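Local coordinates for probable outer membrane protein (Pseudomonas aeruginosa, PDB 3DWO) that probably carries long-chain fatty acids or similar hydrophobic molecules across the outer membrane, as other beta-barrel channels of the FadL family do, at residues 137-142 / 171-176; 201-206 / 244-249; 256-261 / 270-275. One frame throughout, in Å; residues are numbered along the deposited sequence.

Contact 1: 137-142 / 171-176; sequences VDTKIE and GFVSQN. With C8E ((hydroxyethyloxy)tri(ethyloxy)octane), chain D; C8E ((hydroxyethyloxy)tri(ethyloxy)octane), chain E.
A classic beta bulge begins this strand pairing: Val137 and Asp138 both stand opposite Ser174. Val137 N donates to Ser174 O at 3.2 Å, coming from above the carbonyl plane. Asp138 N turns instead to the serine side chain and makes a 2.8 Å hydrogen bond to Ser174 OG. Ser174 N donates back to Asp138 O. Ser174 keeps OG between its own backbone N and carbonyl carbon (chi1 69°), and this lays the hydroxyl across to the other strand. There Ser174 OG also packs against Val137 CB at 3.2 Å. One water joins Ser174 OG to Asp138 OD2. A second water donates to Asp138 O and Ser174 O and also bonds to Thr139 OG1.

Past the bulge, strands 138-153 and 158-177 continue as a regular antiparallel hairpin of the FadL-type barrel wall. Lys140 and Phe172 form a hydrogen-bonded pair. Lys140 N reaches Phe172 O at 2.9 Å, and Phe172 N reaches Lys140 O at 2.8 Å. The Phe172 ring turns an edge to Asp138, with CE2 4.1 Å from Asp138 CB. Thr139, Ile141 and Val173 point to the other face. There the polyether part of a detergent, C8E of chain D, runs along segment 171-176, and its octyl end leads off past Ile141. Its C10 is 3.5 Å from Val173 CG2. Its terminal O21 donates to Gln175 OE1 at 2.9 Å, an oxygen that also accepts from Arg372 NH2.

Contact 2: 201-206 / 244-249; sequences ALMRVK and YNLYDH. With C8E ((hydroxyethyloxy)tri(ethyloxy)octane), chain D.
Arg204 and Asn245 are joined through both backbone and side chain. Asn245 holds CG between its backbone N and carbonyl carbon (chi1 75°), which swings the amide over to Arg204. Arg204 NE donates to Asn245 OD1 at 3.0 Å, on a lone pair and in the carbonyl plane. Arg204 NH2 donates to the same OD1 at 2.9 Å but comes in tilted from that plane. One amide oxygen thus serves two donors, and it lies in the guanidinium plane. The amide plane is turned 74° from the guanidinium. Tyr247 CB sits over one face of the guanidinium.

The backbones pair as antiparallel strands of the barrel, in the hairpin of strands 201-220 and 226-248. Leu202 N gives a 2.9 Å bond to Tyr247 O, and Tyr247 N returns one of 2.7 Å to Leu202 O. Arg204 N bonds to Asn245 O at 2.8 Å, and Asn245 N to Arg204 O at 3.0 Å.

Ala201, Met203, Val205, Tyr244, Leu246 and Asp248 point to the opposite face, and the contact there is mostly apolar. Met203 SD lies obliquely to the Tyr244 ring, 3.8 Å from CD1, a Met-aromatic contact. Tyr244 OH is satisfied elsewhere, by the backbone N of Arg273.

Contact 3: 256-261 / 270-275; sequences GAIEGG and LDLRMG. With C8E ((hydroxyethyloxy)tri(ethyloxy)octane), chain C.
Ile258 and Met274 meet because one chain is straight at its end and the other is folded. Ile258 sets CG1 anti to its carbonyl carbon (chi1 -77°), and an extended chi2 of 170° then sends CD1 out to the sulfur. Met274 bends at chi2 (-53°), which brings SD back toward the helix. Ile258 CD1 and Met274 SD come to 3.4 Å, a tight apolar contact.

The other branch of Ile258 does separate work. Ile258 CG2 rests on the backbone of the 270-275 segment, 3.8 Å from Arg273 CA. Ile258 CD1 also touches Leu272 CD2, at 4.2 Å. Leu246 of the neighbouring strand packs on Ile258 as well, so this residue joins the end of helix 253-259 both to the loop before strand 275-281 and to the barrel wall. The helix closes in a Schellman motif. Gly261, with positive phi, donates its N back to Ile258 O.

Two waters join the segments. One donates to Ile258 O at 2.7 Å and to Leu272 O at 2.6 Å. The other accepts from Met274 N and donates to Glu259 OE2, which lies 3.5 Å from Met274 CG. Within the loop, Arg273 NE and Asp271 OD2 form a salt bridge of 3.2 Å. A detergent, C8E of chain C, runs past both segments and touches Ala257, Leu270 and Leu272.

No direct hydrogen bond crosses the contact. The join of helix end and loop therefore rests on the fit of shapes around Ile258, and water satisfies backbone atoms that the two segments do not satisfy in each other.

Contact 1 is mostly buried and lies nearest the centre of the chain. Contacts 2 and 3 are partly buried and lie progressively farther out. Contacts 1 and 2 belong to adjacent hairpins. Strands 158-177 and 201-220 join them through backbone bonds such as Val205 N to Val173 O, and both touch the chain D detergent. Contact 3 follows strand 226-248 in the chain and meets contact 2 through Leu246 N and Met274 O. It does not touch contact 1. The chemistry shifts accordingly: strand bonds with a water-bridged bulge in contact 1, strand bonds with an arginine-amide grip in contact 2, and apolar packing with bridging water in contact 3.

Contact 1: 137-142 / 171-176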
loop_
_atom_site.group_PDB
_atom_site.type_symbol
_atom_site.label_atom_id
_atom_site.label_comp_id
_atom_site.label_asym_id
_atom_site.label_seq_id
_atom_site.Cartn_x
_atom_site.Cartn_y
_atom_site.Cartn_z
ATOM N N VAL A 137 6.348 -7.010 14.080
ATOM C CA VAL A 137 6.256 -8.447 13.909
ATOM C C VAL A 137 5.427 -8.585 12.634
ATOM O O VAL A 137 5.974 -8.820 11.559
ATOM C CB VAL A 137 5.557 -9.140 15.101
ATOM C CG1 VAL A 137 5.425 -10.641 14.829
ATOM C CG2 VAL A 137 6.375 -8.928 16.374
ATOM N N ASP A 138 4.115 -8.394 12.743
ATOM C CA ASP A 138 3.245 -8.485 11.577
ATOM C C ASP A 138 2.582 -7.163 11.187
ATOM O O ASP A 138 2.200 -6.366 12.042
ATOM C CB ASP A 138 2.155 -9.532 11.805
ATOM C CG ASP A 138 2.713 -10.931 11.911
ATOM O OD1 ASP A 138 3.872 -11.140 11.485
ATOM O OD2 ASP A 138 1.993 -11.821 12.409
ATOM N N THR A 139 2.457 -6.943 9.881
ATOM C CA THR A 139 1.820 -5.747 9.348
ATOM C C THR A 139 1.011 -6.182 8.129
ATOM O O THR A 139 1.546 -6.781 7.197
ATOM C CB THR A 139 2.862 -4.688 8.908
ATOM O OG1 THR A 139 3.669 -4.307 10.028
ATOM C CG2 THR A 139 2.162 -3.461 8.358
ATOM N N LYS A 140 -0.283 -5.895 8.149
ATOM C CA LYS A 140 -1.160 -6.260 7.054
ATOM C C LYS A 140 -2.164 -5.141 6.790
ATOM O O LYS A 140 -2.884 -4.706 7.693
ATOM C CB LYS A 140 -1.879 -7.569 7.393
ATOM C CG LYS A 140 -3.086 -7.879 6.525
ATOM C CD LYS A 140 -2.757 -7.846 5.043
ATOM C CE LYS A 140 -3.998 -8.129 4.212
ATOM N NZ LYS A 140 -4.580 -9.473 4.510
ATOM N N ILE A 141 -2.195 -4.670 5.547
ATOM C CA ILE A 141 -3.097 -3.596 5.146
ATOM C C ILE A 141 -3.667 -3.897 3.767
ATOM O O ILE A 141 -2.929 -4.239 2.850
ATOM C CB ILE A 141 -2.368 -2.228 5.006
ATOM C CG1 ILE A 141 -1.443 -1.979 6.190
ATOM C CG2 ILE A 141 -3.385 -1.108 4.889
ATOM C CD1 ILE A 141 -0.141 -2.747 6.112
ATOM N N GLU A 142 -4.978 -3.781 3.623
ATOM C CA GLU A 142 -5.592 -3.976 2.324
ATOM C C GLU A 142 -6.841 -3.126 2.229
ATOM O O GLU A 142 -7.638 -3.067 3.166
ATOM C CB GLU A 142 -5.944 -5.442 2.045
ATOM C CG GLU A 142 -6.690 -5.583 0.704
ATOM C CD GLU A 142 -6.573 -6.965 0.062
ATOM O OE1 GLU A 142 -6.311 -7.944 0.787
ATOM O OE2 GLU A 142 -6.758 -7.070 -1.173
ATOM N N GLY A 171 -6.963 -3.433 8.577
ATOM C CA GLY A 171 -5.569 -3.296 8.940
ATOM C C GLY A 171 -5.225 -4.076 10.188
ATOM O O GLY A 171 -6.054 -4.242 11.084
ATOM N N PHE A 172 -3.994 -4.570 10.237
ATOM C CA PHE A 172 -3.525 -5.325 11.382
ATOM C C PHE A 172 -2.056 -5.015 11.661
ATOM O O PHE A 172 -1.241 -4.930 10.740
ATOM C CB PHE A 172 -3.670 -6.828 11.145
ATOM C CG PHE A 172 -3.220 -7.656 12.317
ATOM C CD1 PHE A 172 -4.091 -7.918 13.376
ATOM C CD2 PHE A 172 -1.905 -8.109 12.400
ATOM C CE1 PHE A 172 -3.657 -8.615 14.504
ATOM C CE2 PHE A 172 -1.462 -8.807 13.519
ATOM C CZ PHE A 172 -2.337 -9.061 14.574
ATOM N N VAL A 173 -1.730 -4.848 12.939
ATOM C CA VAL A 173 -0.367 -4.569 13.361
ATOM C C VAL A 173 -0.081 -5.285 14.675
ATOM O O VAL A 173 -0.884 -5.231 15.610
ATOM C CB VAL A 173 -0.128 -3.040 13.570
ATOM C CG1 VAL A 173 0.969 -2.815 14.603
ATOM C CG2 VAL A 173 0.295 -2.385 12.254
ATOM N N SER A 174 1.049 -5.978 14.734
ATOM C CA SER A 174 1.443 -6.650 15.963
ATOM C C SER A 174 2.870 -6.180 16.206
ATOM O O SER A 174 3.599 -5.877 15.263
ATOM C CB SER A 174 1.369 -8.181 15.836
ATOM O OG SER A 174 2.364 -8.685 14.970
ATOM N N GLN A 175 3.267 -6.112 17.468
ATOM C CA GLN A 175 4.590 -5.623 17.805
ATOM C C GLN A 175 4.835 -6.011 19.254
ATOM O O GLN A 175 3.898 -6.068 20.051
ATOM C CB GLN A 175 4.595 -4.095 17.628
ATOM C CG GLN A 175 5.805 -3.338 18.132
ATOM C CD GLN A 175 5.700 -1.856 17.806
ATOM O OE1 GLN A 175 4.653 -1.386 17.364
ATOM N NE2 GLN A 175 6.778 -1.113 18.027
ATOM N N ASN A 176 6.084 -6.310 19.586
ATOM C CA ASN A 176 6.413 -6.684 20.949
ATOM C C ASN A 176 6.505 -5.448 21.824
ATOM O O ASN A 176 6.990 -4.403 21.379
ATOM C CB ASN A 176 7.752 -7.405 21.004
ATOM C CG ASN A 176 8.132 -7.799 22.419
ATOM O OD1 ASN A 176 7.453 -8.615 23.044
ATOM N ND2 ASN A 176 9.215 -7.213 22.936
HETATM C C1 C8E D . 7.551 3.278 6.941
HETATM C C2 C8E D . 6.597 2.519 7.741
HETATM C C3 C8E D . 5.235 3.038 7.750
HETATM C C4 C8E D . 4.427 2.101 8.510
HETATM C C5 C8E D . 3.001 2.289 8.143
HETATM C C6 C8E D . 2.231 1.113 8.501
HETATM C C7 C8E D . 0.903 1.696 8.576
HETATM C C8 C8E D . -0.081 0.743 8.009
HETATM O O9 C8E D . -1.297 0.315 8.604
HETATM C C10 C8E D . -1.250 -0.352 9.851
HETATM C C11 C8E D . -2.673 -0.656 10.202
HETATM O O12 C8E D . -3.207 0.354 11.075
HETATM C C13 C8E D . -3.518 -0.079 12.435
HETATM C C14 C8E D . -2.514 -0.166 13.628
HETATM O O15 C8E D . -2.577 0.357 14.990
HETATM C C16 C8E D . -2.004 1.677 15.091
HETATM C C17 C8E D . -0.500 1.703 15.424
HETATM O O18 C8E D . 0.215 0.568 15.957
HETATM C C19 C8E D . 0.228 0.523 17.409
HETATM C C20 C8E D . 1.553 0.471 18.257
HETATM O O21 C8E D . 2.071 -0.804 18.665
HETATM C C1 C8E E . -3.116 -8.634 0.974
HETATM C C2 C8E E . -1.848 -7.927 0.854
HETATM C C3 C8E E . -1.897 -6.745 -0.002
HETATM C C4 C8E E . -1.405 -7.133 -1.312
HETATM C C5 C8E E . -0.471 -6.096 -1.796
HETATM C C6 C8E E . -0.321 -6.200 -3.230
HETATM C C7 C8E E . 0.793 -5.297 -3.432
HETATM C C8 C8E E . 1.725 -5.930 -4.374
HETATM O O9 C8E E . 2.697 -5.291 -5.172
HETATM C C10 C8E E . 2.302 -4.326 -6.125
HETATM C C11 C8E E . 3.583 -3.875 -6.755
HETATM O O12 C8E E . 4.497 -3.371 -5.761
HETATM C C13 C8E E . 5.878 -3.231 -6.202
HETATM C C14 C8E E . 7.149 -3.372 -5.306
HETATM O O15 C8E E . 7.553 -4.412 -4.370
HETATM C C16 C8E E . 7.068 -4.127 -3.041
HETATM C C17 C8E E . 8.030 -3.299 -2.174
HETATM O O18 C8E E . 8.775 -3.856 -1.073
HETATM C C19 C8E E . 8.051 -3.768 0.187
HETATM C C20 C8E E . 8.513 -2.874 1.394
HETATM O O21 C8E E . 7.808 -1.656 1.651
HETATM O O HOH W 1 1.354 -11.302 14.994
HETATM O O HOH W 2 3.828 -4.259 12.818
#

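Contact 2: 201-206 / 244-249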
loop_
_atom_site.group_PDB
_atom_site.type_symbol
_atom_site.label_atom_id
_atom_site.label_comp_id
_atom_site.label_asym_id
_atom_site.label_seq_id
_atom_site.Cartn_x
_atom_site.Cartn_y
_atom_site.Cartn_z
ATOM N N ALA A 201 5.276 -8.912 25.766
ATOM C CA ALA A 201 3.916 -9.229 25.378
ATOM C C ALA A 201 3.730 -8.757 23.940
ATOM O O ALA A 201 4.301 -7.742 23.530
ATOM C CB ALA A 201 2.939 -8.520 26.298
ATOM N N LEU A 202 2.952 -9.505 23.169
ATOM C CA LEU A 202 2.701 -9.129 21.791
ATOM C C LEU A 202 1.464 -8.249 21.724
ATOM O O LEU A 202 0.352 -8.677 22.068
ATOM C CB LEU A 202 2.488 -10.366 20.922
ATOM C CG LEU A 202 2.287 -10.062 19.430
ATOM C CD1 LEU A 202 3.612 -9.622 18.823
ATOM C CD2 LEU A 202 1.759 -11.297 18.711
ATOM N N MET A 203 1.671 -7.004 21.314
ATOM C CA MET A 203 0.587 -6.048 21.153
ATOM C C MET A 203 -0.029 -6.354 19.787
ATOM O O MET A 203 0.695 -6.516 18.810
ATOM C CB MET A 203 1.150 -4.628 21.171
ATOM C CG MET A 203 0.216 -3.585 20.613
ATOM S SD MET A 203 -1.224 -3.372 21.647
ATOM C CE MET A 203 -0.783 -1.868 22.507
ATOM N N ARG A 204 -1.354 -6.448 19.724
ATOM C CA ARG A 204 -2.055 -6.749 18.473
ATOM C C ARG A 204 -3.190 -5.764 18.229
ATOM O O ARG A 204 -4.054 -5.581 19.081
ATOM C CB ARG A 204 -2.624 -8.175 18.507
ATOM C CG ARG A 204 -1.552 -9.258 18.650
ATOM C CD ARG A 204 -2.125 -10.676 18.578
ATOM N NE ARG A 204 -2.962 -11.009 19.728
ATOM C CZ ARG A 204 -3.315 -12.250 20.063
ATOM N NH1 ARG A 204 -2.899 -13.280 19.333
ATOM N NH2 ARG A 204 -4.082 -12.465 21.130
ATOM N N VAL A 205 -3.189 -5.140 17.056
ATOM C CA VAL A 205 -4.226 -4.173 16.713
ATOM C C VAL A 205 -4.927 -4.610 15.431
ATOM O O VAL A 205 -4.285 -4.827 14.402
ATOM C CB VAL A 205 -3.623 -2.755 16.504
ATOM C CG1 VAL A 205 -4.738 -1.726 16.360
ATOM C CG2 VAL A 205 -2.712 -2.402 17.669
ATOM N N LYS A 206 -6.247 -4.739 15.505
ATOM C CA LYS A 206 -7.052 -5.157 14.360
ATOM C C LYS A 206 -8.157 -4.127 14.168
ATOM O O LYS A 206 -9.020 -3.962 15.029
ATOM C CB LYS A 206 -7.657 -6.540 14.622
ATOM C CG LYS A 206 -8.630 -6.995 13.556
ATOM C CD LYS A 206 -7.923 -7.673 12.403
ATOM C CE LYS A 206 -7.609 -9.125 12.745
ATOM N NZ LYS A 206 -8.857 -9.936 12.916
ATOM N N TYR A 244 -7.597 -3.807 20.316
ATOM C CA TYR A 244 -6.187 -4.125 20.504
ATOM C C TYR A 244 -6.175 -5.021 21.728
ATOM O O TYR A 244 -7.040 -4.913 22.593
ATOM C CB TYR A 244 -5.327 -2.864 20.751
ATOM C CG TYR A 244 -5.336 -2.325 22.172
ATOM C CD1 TYR A 244 -4.672 -2.994 23.206
ATOM C CD2 TYR A 244 -6.007 -1.140 22.485
ATOM C CE1 TYR A 244 -4.678 -2.492 24.514
ATOM C CE2 TYR A 244 -6.021 -0.628 23.791
ATOM C CZ TYR A 244 -5.356 -1.308 24.796
ATOM O OH TYR A 244 -5.366 -0.805 26.078
ATOM N N ASN A 245 -5.210 -5.925 21.786
ATOM C CA ASN A 245 -5.083 -6.810 22.924
ATOM C C ASN A 245 -3.606 -7.133 23.045
ATOM O O ASN A 245 -2.852 -7.007 22.076
ATOM C CB ASN A 245 -5.921 -8.085 22.733
ATOM C CG ASN A 245 -5.300 -9.064 21.763
ATOM O OD1 ASN A 245 -4.343 -9.758 22.093
ATOM N ND2 ASN A 245 -5.845 -9.129 20.558
ATOM N N LEU A 246 -3.188 -7.508 24.246
ATOM C CA LEU A 246 -1.800 -7.840 24.478
ATOM C C LEU A 246 -1.730 -9.317 24.806
ATOM O O LEU A 246 -2.417 -9.782 25.711
ATOM C CB LEU A 246 -1.242 -7.034 25.655
ATOM C CG LEU A 246 -1.158 -5.510 25.551
ATOM C CD1 LEU A 246 -2.512 -4.929 25.206
ATOM C CD2 LEU A 246 -0.683 -4.952 26.880
ATOM N N TYR A 247 -0.921 -10.052 24.055
ATOM C CA TYR A 247 -0.750 -11.470 24.317
ATOM C C TYR A 247 0.554 -11.617 25.082
ATOM O O TYR A 247 1.628 -11.666 24.483
ATOM C CB TYR A 247 -0.684 -12.273 23.014
ATOM C CG TYR A 247 -0.060 -13.640 23.205
ATOM C CD1 TYR A 247 -0.422 -14.448 24.285
ATOM C CD2 TYR A 247 0.934 -14.100 22.345
ATOM C CE1 TYR A 247 0.200 -15.680 24.513
ATOM C CE2 TYR A 247 1.562 -15.329 22.560
ATOM C CZ TYR A 247 1.192 -16.111 23.650
ATOM O OH TYR A 247 1.841 -17.301 23.900
ATOM N N ASP A 248 0.456 -11.680 26.406
ATOM C CA ASP A 248 1.640 -11.809 27.248
ATOM C C ASP A 248 2.193 -13.229 27.318
ATOM O O ASP A 248 1.439 -14.195 27.395
ATOM C CB ASP A 248 1.333 -11.328 28.669
ATOM C CG ASP A 248 0.206 -12.117 29.324
ATOM O OD1 ASP A 248 0.402 -12.607 30.455
ATOM O OD2 ASP A 248 -0.875 -12.242 28.708
ATOM N N HIS A 249 3.517 -13.338 27.283
ATOM C CA HIS A 249 4.229 -14.616 27.381
ATOM C C HIS A 249 5.426 -14.206 28.219
ATOM O O HIS A 249 6.600 -14.375 27.856
ATOM C CB HIS A 249 4.628 -15.124 25.990
ATOM C CG HIS A 249 5.143 -14.059 25.072
ATOM N ND1 HIS A 249 6.484 -13.913 24.778
ATOM C CD2 HIS A 249 4.494 -13.112 24.351
ATOM C CE1 HIS A 249 6.638 -12.927 23.912
ATOM N NE2 HIS A 249 5.446 -12.424 23.636
HETATM C C1 C8E D . 7.551 3.278 6.941
HETATM C C2 C8E D . 6.597 2.519 7.741
HETATM C C3 C8E D . 5.235 3.038 7.750
HETATM C C4 C8E D . 4.427 2.101 8.510
HETATM C C5 C8E D . 3.001 2.289 8.143
HETATM C C6 C8E D . 2.231 1.113 8.501
HETATM C C7 C8E D . 0.903 1.696 8.576
HETATM C C8 C8E D . -0.081 0.743 8.009
HETATM O O9 C8E D . -1.297 0.315 8.604
HETATM C C10 C8E D . -1.250 -0.352 9.851
HETATM C C11 C8E D . -2.673 -0.656 10.202
HETATM O O12 C8E D . -3.207 0.354 11.075
HETATM C C13 C8E D . -3.518 -0.079 12.435
HETATM C C14 C8E D . -2.514 -0.166 13.628
HETATM O O15 C8E D . -2.577 0.357 14.990
HETATM C C16 C8E D . -2.004 1.677 15.091
HETATM C C17 C8E D . -0.500 1.703 15.424
HETATM O O18 C8E D . 0.215 0.568 15.957
HETATM C C19 C8E D . 0.228 0.523 17.409
HETATM C C20 C8E D . 1.553 0.471 18.257
HETATM O O21 C8E D . 2.071 -0.804 18.665
#

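Contact 3: 256-261 / 270-275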
loop_
_atom_site.group_PDB
_atom_site.type_symbol
_atom_site.label_atom_id
_atom_site.label_comp_id
_atom_site.label_asym_id
_atom_site.label_seq_id
_atom_site.Cartn_x
_atom_site.Cartn_y
_atom_site.Cartn_z
ATOM N N GLY A 256 0.522 -8.473 35.370
ATOM C CA GLY A 256 0.634 -8.011 36.745
ATOM C C GLY A 256 0.790 -6.499 36.795
ATOM O O GLY A 256 0.176 -5.822 37.620
ATOM N N ALA A 257 1.615 -5.961 35.900
ATOM C CA ALA A 257 1.838 -4.519 35.845
ATOM C C ALA A 257 0.563 -3.799 35.430
ATOM O O ALA A 257 0.147 -2.825 36.060
ATOM C CB ALA A 257 2.937 -4.204 34.857
ATOM N N ILE A 258 -0.057 -4.281 34.360
ATOM C CA ILE A 258 -1.269 -3.658 33.866
ATOM C C ILE A 258 -2.388 -3.705 34.892
ATOM O O ILE A 258 -3.016 -2.685 35.171
ATOM C CB ILE A 258 -1.704 -4.303 32.527
ATOM C CG1 ILE A 258 -0.808 -3.756 31.413
ATOM C CG2 ILE A 258 -3.188 -4.022 32.237
ATOM C CD1 ILE A 258 -0.943 -4.467 30.098
ATOM N N GLU A 259 -2.633 -4.878 35.465
ATOM C CA GLU A 259 -3.678 -4.992 36.469
ATOM C C GLU A 259 -3.295 -4.157 37.686
ATOM O O GLU A 259 -4.156 -3.710 38.445
ATOM C CB GLU A 259 -3.882 -6.456 36.876
ATOM C CG GLU A 259 -4.391 -7.348 35.744
ATOM C CD GLU A 259 -5.501 -6.691 34.933
ATOM O OE1 GLU A 259 -6.447 -6.143 35.542
ATOM O OE2 GLU A 259 -5.433 -6.725 33.685
ATOM N N GLY A 260 -1.995 -3.939 37.860
ATOM C CA GLY A 260 -1.525 -3.154 38.986
ATOM C C GLY A 260 -1.616 -1.661 38.726
ATOM O O GLY A 260 -1.375 -0.855 39.622
ATOM N N GLY A 261 -1.960 -1.298 37.492
ATOM C CA GLY A 261 -2.080 0.102 37.122
ATOM C C GLY A 261 -0.757 0.849 37.054
ATOM O O GLY A 261 -0.737 2.077 37.093
ATOM N N LEU A 270 -1.845 7.840 30.292
ATOM C CA LEU A 270 -1.914 6.590 29.559
ATOM C C LEU A 270 -2.852 5.614 30.257
ATOM O O LEU A 270 -2.741 5.379 31.464
ATOM C CB LEU A 270 -0.519 5.961 29.434
ATOM C CG LEU A 270 -0.454 4.544 28.844
ATOM C CD1 LEU A 270 -1.035 4.540 27.434
ATOM C CD2 LEU A 270 0.990 4.053 28.821
ATOM N N ASP A 271 -3.785 5.059 29.493
ATOM C CA ASP A 271 -4.717 4.075 30.032
ATOM C C ASP A 271 -4.567 2.775 29.248
ATOM O O ASP A 271 -5.362 2.479 28.353
ATOM C CB ASP A 271 -6.164 4.566 29.935
ATOM C CG ASP A 271 -7.170 3.449 30.193
ATOM O OD1 ASP A 271 -7.056 2.765 31.239
ATOM O OD2 ASP A 271 -8.072 3.251 29.347
ATOM N N LEU A 272 -3.543 2.000 29.588
ATOM C CA LEU A 272 -3.291 0.740 28.910
ATOM C C LEU A 272 -3.932 -0.439 29.648
ATOM O O LEU A 272 -3.851 -0.545 30.875
ATOM C CB LEU A 272 -1.784 0.514 28.779
ATOM C CG LEU A 272 -1.366 -0.745 28.016
ATOM C CD1 LEU A 272 -1.759 -0.594 26.545
ATOM C CD2 LEU A 272 0.134 -0.962 28.150
ATOM N N ARG A 273 -4.563 -1.329 28.889
ATOM C CA ARG A 273 -5.224 -2.499 29.460
ATOM C C ARG A 273 -4.789 -3.747 28.699
ATOM O O ARG A 273 -4.029 -3.652 27.732
ATOM C CB ARG A 273 -6.742 -2.331 29.366
ATOM C CG ARG A 273 -7.255 -1.041 30.000
ATOM C CD ARG A 273 -8.727 -0.820 29.679
ATOM N NE ARG A 273 -9.228 0.439 30.221
ATOM C CZ ARG A 273 -10.464 0.899 30.030
ATOM N NH1 ARG A 273 -11.333 0.201 29.307
ATOM N NH2 ARG A 273 -10.834 2.057 30.565
ATOM N N MET A 274 -5.264 -4.913 29.124
ATOM C CA MET A 274 -4.894 -6.147 28.444
ATOM C C MET A 274 -5.625 -6.245 27.112
ATOM O O MET A 274 -5.250 -7.030 26.244
ATOM C CB MET A 274 -5.205 -7.372 29.319
ATOM C CG MET A 274 -4.265 -7.532 30.510
ATOM S SD MET A 274 -2.503 -7.516 30.029
ATOM C CE MET A 274 -2.312 -9.186 29.403
ATOM N N GLY A 275 -6.660 -5.428 26.959
ATOM C CA GLY A 275 -7.445 -5.408 25.739
ATOM C C GLY A 275 -8.504 -4.320 25.813
ATOM O O GLY A 275 -9.020 -4.040 26.888
HETATM C C1 C8E C . 1.751 0.848 23.120
HETATM C C2 C8E C . 2.229 1.598 24.270
HETATM C C3 C8E C . 2.656 0.767 25.386
HETATM C C4 C8E C . 2.957 1.660 26.493
HETATM C C5 C8E C . 3.603 0.868 27.562
HETATM C C6 C8E C . 4.030 1.735 28.631
HETATM C C7 C8E C . 4.377 0.749 29.642
HETATM C C8 C8E C . 4.775 1.477 30.852
HETATM O O9 C8E C . 5.258 0.954 32.075
HETATM C C10 C8E C . 4.457 0.063 32.823
HETATM C C11 C8E C . 5.264 -0.243 34.040
HETATM O O12 C8E C . 5.647 -1.622 34.100
HETATM C C13 C8E C . 6.613 -1.912 35.140
HETATM C C14 C8E C . 7.195 -3.310 35.505
HETATM O O15 C8E C . 7.114 -4.615 34.851
HETATM C C16 C8E C . 5.974 -5.350 35.328
HETATM C C17 C8E C . 6.235 -6.240 36.554
HETATM O O18 C8E C . 5.213 -6.568 37.520
HETATM C C19 C8E C . 5.154 -5.617 38.616
HETATM C C20 C8E C . 3.920 -5.469 39.577
HETATM O O21 C8E C . 3.775 -4.249 40.313
HETATM O O HOH W 3 -3.148 -0.621 33.395
HETATM O O HOH W 4 -6.973 -5.294 31.546
#